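Local coordinates for protein peptidoglycan DD-endopeptidase ShyB (Vibrio cholerae, PDB 2GU1) that cuts the peptide cross-links between peptidoglycan strands as a zinc-dependent DD-endopeptidase, probably letting new glycans be inserted so that the cell wall can expand, at residues Leu54-Asp59 and Ser65-His70; Asp134-Ser139 and Gly177-Phe182; Val152-Gln155 and His160-Gly163. All coordinates share one frame; numbering follows the deposited sequence.

Overall arrangement
Contact 1 belongs to the N-terminal LysM-like region, while contacts 2 and 3 share the five-stranded antiparallel sheet of the following Csd3-type region; none touches the zinc site. Contact 1 is the most extensive: two neighbouring strands are zipped by backbone bonds, with buried leucines on one face and a His-carboxylate bond on the other. Contact 3 joins neighbouring strands at a hairpin end through one doubly gripped carbonyl. Contact 2 has no hydrogen bond across it and meets strand 179-183 through a lysine and an isoleucine laid against one valine. Contact 3 lies within the loop that contact 2 closes; contacts 1 and 2 are partly buried, contact 3 at the surface.

Contact 1 of 3, residues Leu54-Asp59 and Ser65-His70; sequences LELMMD and SRLIYH
E55 reaches across to I68 and H70. CB lies 4.0 Å from I68 CB. With CG anti to the backbone N (chi1 -175°) and the chain extended, the carboxylate passes beside I68, E55 OE1 4.0 Å from I68 CB, and arrives at the imidazole, E55 CD lying 4.0 Å from H70 NE2. There H70 NE2 donates to E55 OE1 almost straight (175°) over 3.0 Å. The oxygen sits at the ring's edge, in plane, but the hydrogen meets the carboxylate, turned 53° from the ring, from above. I68 CG2 lies over one ring face, toward its rim, and probably helps limit the imidazole's rotation; E55 OE2 makes a long, weak ion pair with R7.

These strands are the antiparallel hairpin 53-58/64-70 in the LysM-like region. E55 and I68 form a hydrogen-bonded pair, while L54, L56, L67 and Y69 turn to the opposite face, where L54 packs on helix 18-24. Branched aliphatic chains suit this buried side; L56 CD2 and L67 CD1 are tight at 3.3 Å.

Near the turn S65 and R66 both face M57, a classic beta bulge. M57 O accepts from S65 N at 2.7 Å, and S65 OG, small enough to fold back, adds a bond of 2.9 Å from above the carbonyl plane. R66 lays CB, CG and CD along M57 CG before its end leads off and NE bonds T80 OG1.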
loop_
_atom_site.group_PDB
_atom_site.type_symbol
_atom_site.label_atom_id
_atom_site.label_comp_id
_atom_site.label_asym_id
_atom_site.label_seq_id
_atom_site.Cartn_x
_atom_site.Cartn_y
_atom_site.Cartn_z
ATOM N N LEU A 54 -16.558 -6.700 -7.048
ATOM C CA LEU A 54 -16.069 -8.054 -7.221
ATOM C C LEU A 54 -16.978 -8.676 -8.273
ATOM O O LEU A 54 -18.195 -8.475 -8.267
ATOM C CB LEU A 54 -16.148 -8.847 -5.914
ATOM C CG LEU A 54 -15.204 -8.467 -4.769
ATOM C CD1 LEU A 54 -15.467 -9.374 -3.568
ATOM C CD2 LEU A 54 -13.756 -8.597 -5.217
ATOM N N GLU A 55 -16.385 -9.407 -9.201
ATOM C CA GLU A 55 -17.161 -10.048 -10.251
ATOM C C GLU A 55 -16.884 -11.542 -10.125
ATOM O O GLU A 55 -15.733 -11.959 -10.221
ATOM C CB GLU A 55 -16.705 -9.504 -11.607
ATOM C CG GLU A 55 -17.491 -9.974 -12.811
ATOM C CD GLU A 55 -17.199 -9.125 -14.043
ATOM O OE1 GLU A 55 -16.063 -8.619 -14.168
ATOM O OE2 GLU A 55 -18.100 -8.967 -14.894
ATOM N N LEU A 56 -17.923 -12.332 -9.860
ATOM C CA LEU A 56 -17.758 -13.779 -9.724
ATOM C C LEU A 56 -18.302 -14.479 -10.967
ATOM O O LEU A 56 -19.436 -14.230 -11.380
ATOM C CB LEU A 56 -18.503 -14.324 -8.493
ATOM C CG LEU A 56 -18.467 -13.682 -7.099
ATOM C CD1 LEU A 56 -18.456 -14.802 -6.048
ATOM C CD2 LEU A 56 -17.270 -12.787 -6.933
ATOM N N MET A 57 -17.496 -15.351 -11.561
ATOM C CA MET A 57 -17.910 -16.098 -12.742
ATOM C C MET A 57 -18.141 -17.547 -12.312
ATOM O O MET A 57 -17.203 -18.229 -11.885
ATOM C CB MET A 57 -16.815 -16.056 -13.809
ATOM C CG MET A 57 -16.202 -14.688 -14.005
ATOM S SD MET A 57 -17.328 -13.494 -14.728
ATOM C CE MET A 57 -16.234 -12.720 -15.955
ATOM N N MET A 58 -19.385 -18.009 -12.419
ATOM C CA MET A 58 -19.739 -19.378 -12.034
ATOM C C MET A 58 -19.892 -20.267 -13.266
ATOM O O MET A 58 -20.356 -19.809 -14.310
ATOM C CB MET A 58 -21.058 -19.391 -11.255
ATOM C CG MET A 58 -21.232 -18.253 -10.266
ATOM S SD MET A 58 -19.894 -18.159 -9.086
ATOM C CE MET A 58 -20.366 -19.444 -7.934
ATOM N N ASP A 59 -19.517 -21.539 -13.138
ATOM C CA ASP A 59 -19.622 -22.479 -14.254
ATOM C C ASP A 59 -20.985 -23.172 -14.298
ATOM O O ASP A 59 -21.909 -22.789 -13.575
ATOM C CB ASP A 59 -18.515 -23.537 -14.174
ATOM C CG ASP A 59 -18.511 -24.285 -12.852
ATOM O OD1 ASP A 59 -19.599 -24.553 -12.305
ATOM O OD2 ASP A 59 -17.413 -24.623 -12.365
ATOM N N SER A 65 -15.472 -20.129 -10.989
ATOM C CA SER A 65 -14.428 -20.471 -11.947
ATOM C C SER A 65 -13.438 -19.312 -12.079
ATOM O O SER A 65 -12.286 -19.505 -12.464
ATOM C CB SER A 65 -15.037 -20.785 -13.314
ATOM O OG SER A 65 -15.637 -19.636 -13.878
ATOM N N ARG A 66 -13.901 -18.106 -11.767
ATOM C CA ARG A 66 -13.053 -16.927 -11.833
ATOM C C ARG A 66 -13.607 -15.751 -11.042
ATOM O O ARG A 66 -14.809 -15.470 -11.081
ATOM C CB ARG A 66 -12.852 -16.489 -13.279
ATOM C CG ARG A 66 -12.306 -15.081 -13.386
ATOM C CD ARG A 66 -12.086 -14.668 -14.822
ATOM N NE ARG A 66 -10.929 -15.345 -15.394
ATOM C CZ ARG A 66 -10.508 -15.170 -16.640
ATOM N NH1 ARG A 66 -11.154 -14.339 -17.448
ATOM N NH2 ARG A 66 -9.433 -15.817 -17.074
ATOM N N LEU A 67 -12.710 -15.068 -10.335
ATOM C CA LEU A 67 -13.045 -13.891 -9.535
ATOM C C LEU A 67 -12.248 -12.704 -10.065
ATOM O O LEU A 67 -11.032 -12.808 -10.260
ATOM C CB LEU A 67 -12.671 -14.113 -8.063
ATOM C CG LEU A 67 -12.597 -12.856 -7.187
ATOM C CD1 LEU A 67 -13.999 -12.342 -6.923
ATOM C CD2 LEU A 67 -11.890 -13.171 -5.867
ATOM N N ILE A 68 -12.927 -11.584 -10.303
ATOM C CA ILE A 68 -12.252 -10.380 -10.771
ATOM C C ILE A 68 -12.484 -9.298 -9.717
ATOM O O ILE A 68 -13.633 -8.955 -9.398
ATOM C CB ILE A 68 -12.800 -9.871 -12.132
ATOM C CG1 ILE A 68 -12.657 -10.951 -13.212
ATOM C CG2 ILE A 68 -12.012 -8.648 -12.590
ATOM C CD1 ILE A 68 -13.679 -12.057 -13.090
ATOM N N TYR A 69 -11.390 -8.790 -9.158
ATOM C CA TYR A 69 -11.460 -7.742 -8.153
ATOM C C TYR A 69 -11.131 -6.424 -8.846
ATOM O O TYR A 69 -9.974 -6.140 -9.170
ATOM C CB TYR A 69 -10.477 -8.047 -7.001
ATOM C CG TYR A 69 -10.215 -6.915 -6.018
ATOM C CD1 TYR A 69 -11.178 -5.929 -5.760
ATOM C CD2 TYR A 69 -9.002 -6.847 -5.325
ATOM C CE1 TYR A 69 -10.932 -4.897 -4.833
ATOM C CE2 TYR A 69 -8.748 -5.835 -4.403
ATOM C CZ TYR A 69 -9.715 -4.862 -4.161
ATOM O OH TYR A 69 -9.444 -3.865 -3.259
ATOM N N HIS A 70 -12.173 -5.640 -9.113
ATOM C CA HIS A 70 -12.028 -4.337 -9.755
ATOM C C HIS A 70 -11.654 -3.291 -8.703
ATOM O O HIS A 70 -12.530 -2.728 -8.039
ATOM C CB HIS A 70 -13.347 -3.940 -10.442
ATOM C CG HIS A 70 -13.718 -4.828 -11.593
ATOM N ND1 HIS A 70 -13.149 -4.702 -12.843
ATOM C CD2 HIS A 70 -14.574 -5.875 -11.672
ATOM C CE1 HIS A 70 -13.638 -5.635 -13.643
ATOM N NE2 HIS A 70 -14.504 -6.361 -12.955
#

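Contact 2 of 3, residues Asp134-Ser139 and Gly177-Phe182; sequences DKIDFS and GDVSAF
D137 OD1, one residue beyond the point where K135 and I136 touch V179, accepts a hydrogen bond from the backbone N of R140. A second approach, from S139 N, would make an Asx turn, but that nitrogen is poorly placed in the model and the bond is doubtful. Aspartate suits such a bend because its short carboxylate can reach back to main-chain N-H groups just ahead of it.

No hydrogen bond crosses the contact; V179 meets carbons and the end of the lysine. V179 CG1 lies 3.7 Å from K135 CB, and the lysine then doubles back, bent at chi2, chi3 (-93°) and chi4, until NZ comes to 3.2 Å from V179 CG1. The same methyl is thus met by both the root and the end of the lysine, whose chain crosses the valine at a slant. K135 also touches D191 and L197; its CB and its ammonium end, not its middle methylenes, are what meet the valine.

The loop follows helix 122-132 in the Csd3 second domain, and V179 opens strand 179-183, the fourth strand of a five-stranded antiparallel sheet. M132, from the end of that helix, touches both V179 and A181, which point to the loop side, whereas S180 turns away from it.

I136 uses its two branches separately. CG1 faces V179 CG2 at 4.3 Å, and CG2 sits 3.8 Å above the centre of the F138 ring, a methyl laid on an aromatic face; F172 borders both residues. Two residues before the strand, G177 has phi 114°, where a beta carbon would press on the preceding carbonyl oxygen. Next to it D178 OD1 forms a salt bridge with K173 NZ.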
loop_
_atom_site.group_PDB
_atom_site.type_symbol
_atom_site.label_atom_id
_atom_site.label_comp_id
_atom_site.label_asym_id
_atom_site.label_seq_id
_atom_site.Cartn_x
_atom_site.Cartn_y
_atom_site.Cartn_z
ATOM N N ASP A 134 8.374 20.558 8.896
ATOM C CA ASP A 134 9.609 21.192 9.350
ATOM C C ASP A 134 9.852 22.561 8.723
ATOM O O ASP A 134 10.555 23.399 9.291
ATOM C CB ASP A 134 10.808 20.283 9.073
ATOM C CG ASP A 134 10.701 18.952 9.783
ATOM O OD1 ASP A 134 10.439 18.956 11.003
ATOM O OD2 ASP A 134 10.879 17.905 9.127
ATOM N N LYS A 135 9.270 22.791 7.552
ATOM C CA LYS A 135 9.447 24.062 6.865
ATOM C C LYS A 135 8.353 25.056 7.246
ATOM O O LYS A 135 8.532 26.264 7.095
ATOM C CB LYS A 135 9.449 23.841 5.347
ATOM C CG LYS A 135 10.480 22.820 4.861
ATOM C CD LYS A 135 11.915 23.323 4.999
ATOM C CE LYS A 135 12.409 23.996 3.723
ATOM N NZ LYS A 135 11.547 25.129 3.296
ATOM N N ILE A 136 7.229 24.549 7.748
ATOM C CA ILE A 136 6.113 25.410 8.133
ATOM C C ILE A 136 5.467 25.029 9.465
ATOM O O ILE A 136 5.185 23.859 9.723
ATOM C CB ILE A 136 4.994 25.398 7.059
ATOM C CG1 ILE A 136 5.535 25.920 5.727
ATOM C CG2 ILE A 136 3.820 26.254 7.515
ATOM C CD1 ILE A 136 4.493 25.983 4.627
ATOM N N ASP A 137 5.240 26.036 10.304
ATOM C CA ASP A 137 4.587 25.844 11.594
ATOM C C ASP A 137 3.137 26.222 11.322
ATOM O O ASP A 137 2.795 27.405 11.309
ATOM C CB ASP A 137 5.180 26.792 12.647
ATOM C CG ASP A 137 4.601 26.564 14.044
ATOM O OD1 ASP A 137 3.358 26.521 14.186
ATOM O OD2 ASP A 137 5.393 26.437 15.003
ATOM N N PHE A 138 2.291 25.220 11.090
ATOM C CA PHE A 138 0.884 25.465 10.792
ATOM C C PHE A 138 0.096 26.042 11.963
ATOM O O PHE A 138 -1.135 25.977 11.994
ATOM C CB PHE A 138 0.217 24.178 10.284
ATOM C CG PHE A 138 0.738 23.717 8.948
ATOM C CD1 PHE A 138 1.903 22.961 8.860
ATOM C CD2 PHE A 138 0.092 24.090 7.770
ATOM C CE1 PHE A 138 2.422 22.588 7.620
ATOM C CE2 PHE A 138 0.603 23.724 6.523
ATOM C CZ PHE A 138 1.770 22.971 6.448
ATOM N N SER A 139 0.813 26.626 12.915
ATOM C CA SER A 139 0.193 27.225 14.086
ATOM C C SER A 139 0.567 28.703 14.186
ATOM O O SER A 139 -0.232 29.525 14.631
ATOM C CB SER A 139 0.661 26.499 15.347
ATOM O OG SER A 139 0.607 25.094 15.172
ATOM N N GLY A 177 8.218 34.428 4.401
ATOM C CA GLY A 177 9.123 33.650 3.567
ATOM C C GLY A 177 8.442 32.539 2.781
ATOM O O GLY A 177 7.788 31.674 3.363
ATOM N N ASP A 178 8.599 32.553 1.461
ATOM C CA ASP A 178 7.985 31.543 0.600
ATOM C C ASP A 178 8.628 30.167 0.736
ATOM O O ASP A 178 9.846 30.051 0.883
ATOM C CB ASP A 178 8.054 31.984 -0.863
ATOM C CG ASP A 178 7.219 33.215 -1.135
ATOM O OD1 ASP A 178 7.282 33.741 -2.266
ATOM O OD2 ASP A 178 6.495 33.650 -0.217
ATOM N N VAL A 179 7.800 29.129 0.678
ATOM C CA VAL A 179 8.276 27.756 0.785
ATOM C C VAL A 179 7.658 26.892 -0.314
ATOM O O VAL A 179 6.482 27.038 -0.637
ATOM C CB VAL A 179 7.898 27.137 2.147
ATOM C CG1 VAL A 179 8.595 25.801 2.315
ATOM C CG2 VAL A 179 8.264 28.085 3.276
ATOM N N SER A 180 8.448 25.992 -0.891
ATOM C CA SER A 180 7.933 25.115 -1.936
ATOM C C SER A 180 8.660 23.774 -1.952
ATOM O O SER A 180 9.865 23.702 -1.691
ATOM C CB SER A 180 8.044 25.798 -3.304
ATOM O OG SER A 180 9.396 26.020 -3.660
ATOM N N ALA A 181 7.920 22.710 -2.246
ATOM C CA ALA A 181 8.482 21.369 -2.293
ATOM C C ALA A 181 7.962 20.652 -3.535
ATOM O O ALA A 181 6.835 20.894 -3.975
ATOM C CB ALA A 181 8.100 20.591 -1.038
ATOM N N PHE A 182 8.782 19.764 -4.084
ATOM C CA PHE A 182 8.431 19.025 -5.296
ATOM C C PHE A 182 8.721 17.543 -5.129
ATOM O O PHE A 182 9.728 17.171 -4.524
ATOM C CB PHE A 182 9.250 19.561 -6.474
ATOM C CG PHE A 182 9.140 21.044 -6.660
ATOM C CD1 PHE A 182 8.067 21.598 -7.356
ATOM C CD2 PHE A 182 10.117 21.891 -6.150
ATOM C CE1 PHE A 182 7.967 22.976 -7.531
ATOM C CE2 PHE A 182 10.026 23.268 -6.320
ATOM C CZ PHE A 182 8.950 23.812 -7.017
#

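Contact 3 of 3, residues Val152-Gln155 and His160-Gly163; sequences VKQQ and HNTG
Q154 and Q155 meet N161 and T162 at the end of a beta hairpin, strands 147-157 and 160-173, in the five-stranded antiparallel sheet of the Csd3 second domain. The short segments do not run squarely antiparallel here: their directions differ by 111°, and just beyond, at G163, the chain turns a corner.

Along the first segment, V152 is held deeper in the sheet, its branched side chain against I101 and F103 of strand 97-106. K153 points its long chain to the other side, and its NZ forms a salt bridge with E100. Q154 comes only loosely near N161, its CD lying 4.4 Å from N161 OD1.

Q155 carries the contact. Its side chain leaves extended, CG anti to the backbone N (chi1 180°), which lays CG beside the threonine, with Q155 CG 4.0 Å from T162 CG2. V74, from a loop of the N-terminal sheet, touches both residues, so the hairpin end also borders the preceding domain. A beta-branched threonine fits because it offers a methyl to this aliphatic flank and a hydroxyl to the main chain.

Two donors of T162 reach Q155 O from one face of its plane: T162 N at 3.1 Å, and T162 OG1 at 3.0 Å from well above that plane. The hydroxyl oxygen itself accepts from the backbone N of N164.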
loop_
_atom_site.group_PDB
_atom_site.type_symbol
_atom_site.label_atom_id
_atom_site.label_comp_id
_atom_site.label_asym_id
_atom_site.label_seq_id
_atom_site.Cartn_x
_atom_site.Cartn_y
_atom_site.Cartn_z
ATOM N N VAL A 152 -1.632 18.834 -8.452
ATOM C CA VAL A 152 -1.993 17.429 -8.356
ATOM C C VAL A 152 -2.193 16.816 -9.748
ATOM O O VAL A 152 -2.617 17.490 -10.687
ATOM C CB VAL A 152 -3.310 17.251 -7.547
ATOM C CG1 VAL A 152 -3.725 15.782 -7.492
ATOM C CG2 VAL A 152 -3.132 17.810 -6.143
ATOM N N LYS A 153 -1.858 15.541 -9.867
ATOM C CA LYS A 153 -2.041 14.806 -11.106
ATOM C C LYS A 153 -3.204 13.874 -10.828
ATOM O O LYS A 153 -3.198 13.153 -9.831
ATOM C CB LYS A 153 -0.797 13.983 -11.450
ATOM C CG LYS A 153 0.305 14.774 -12.121
ATOM C CD LYS A 153 1.402 13.851 -12.642
ATOM C CE LYS A 153 2.351 14.602 -13.567
ATOM N NZ LYS A 153 1.633 15.146 -14.756
ATOM N N GLN A 154 -4.212 13.909 -11.693
ATOM C CA GLN A 154 -5.384 13.052 -11.536
ATOM C C GLN A 154 -5.499 12.117 -12.726
ATOM O O GLN A 154 -5.434 12.555 -13.870
ATOM C CB GLN A 154 -6.657 13.893 -11.437
ATOM C CG GLN A 154 -6.881 14.548 -10.087
ATOM C CD GLN A 154 -8.125 15.419 -10.082
ATOM O OE1 GLN A 154 -8.672 15.737 -9.028
ATOM N NE2 GLN A 154 -8.569 15.816 -11.268
ATOM N N GLN A 155 -5.675 10.829 -12.458
ATOM C CA GLN A 155 -5.797 9.865 -13.536
ATOM C C GLN A 155 -7.250 9.728 -13.957
ATOM O O GLN A 155 -8.157 9.651 -13.121
ATOM C CB GLN A 155 -5.243 8.507 -13.101
ATOM C CG GLN A 155 -5.323 7.418 -14.161
ATOM C CD GLN A 155 -4.733 6.106 -13.670
ATOM O OE1 GLN A 155 -4.933 5.723 -12.521
ATOM N NE2 GLN A 155 -4.011 5.407 -14.548
ATOM N N HIS A 160 -13.960 9.585 -17.419
ATOM C CA HIS A 160 -14.188 9.188 -16.041
ATOM C C HIS A 160 -12.957 9.291 -15.154
ATOM O O HIS A 160 -11.866 8.849 -15.518
ATOM C CB HIS A 160 -14.728 7.761 -16.002
ATOM C CG HIS A 160 -16.007 7.586 -16.758
ATOM N ND1 HIS A 160 -17.199 8.135 -16.338
ATOM C CD2 HIS A 160 -16.274 6.949 -17.922
ATOM C CE1 HIS A 160 -18.147 7.842 -17.210
ATOM N NE2 HIS A 160 -17.612 7.124 -18.181
ATOM N N ASN A 161 -13.157 9.892 -13.987
ATOM C CA ASN A 161 -12.102 10.059 -13.004
ATOM C C ASN A 161 -11.951 8.698 -12.328
ATOM O O ASN A 161 -12.923 8.129 -11.834
ATOM C CB ASN A 161 -12.514 11.137 -11.998
ATOM C CG ASN A 161 -11.396 11.511 -11.040
ATOM O OD1 ASN A 161 -11.438 12.572 -10.417
ATOM N ND2 ASN A 161 -10.405 10.642 -10.905
ATOM N N THR A 162 -10.734 8.169 -12.328
ATOM C CA THR A 162 -10.476 6.860 -11.730
ATOM C C THR A 162 -10.409 6.932 -10.211
ATOM O O THR A 162 -10.595 5.931 -9.525
ATOM C CB THR A 162 -9.155 6.268 -12.247
ATOM O OG1 THR A 162 -8.051 7.025 -11.722
ATOM C CG2 THR A 162 -9.110 6.318 -13.766
ATOM N N GLY A 163 -10.156 8.124 -9.688
ATOM C CA GLY A 163 -10.039 8.281 -8.252
ATOM C C GLY A 163 -8.578 8.263 -7.832
ATOM O O GLY A 163 -8.241 8.582 -6.687
#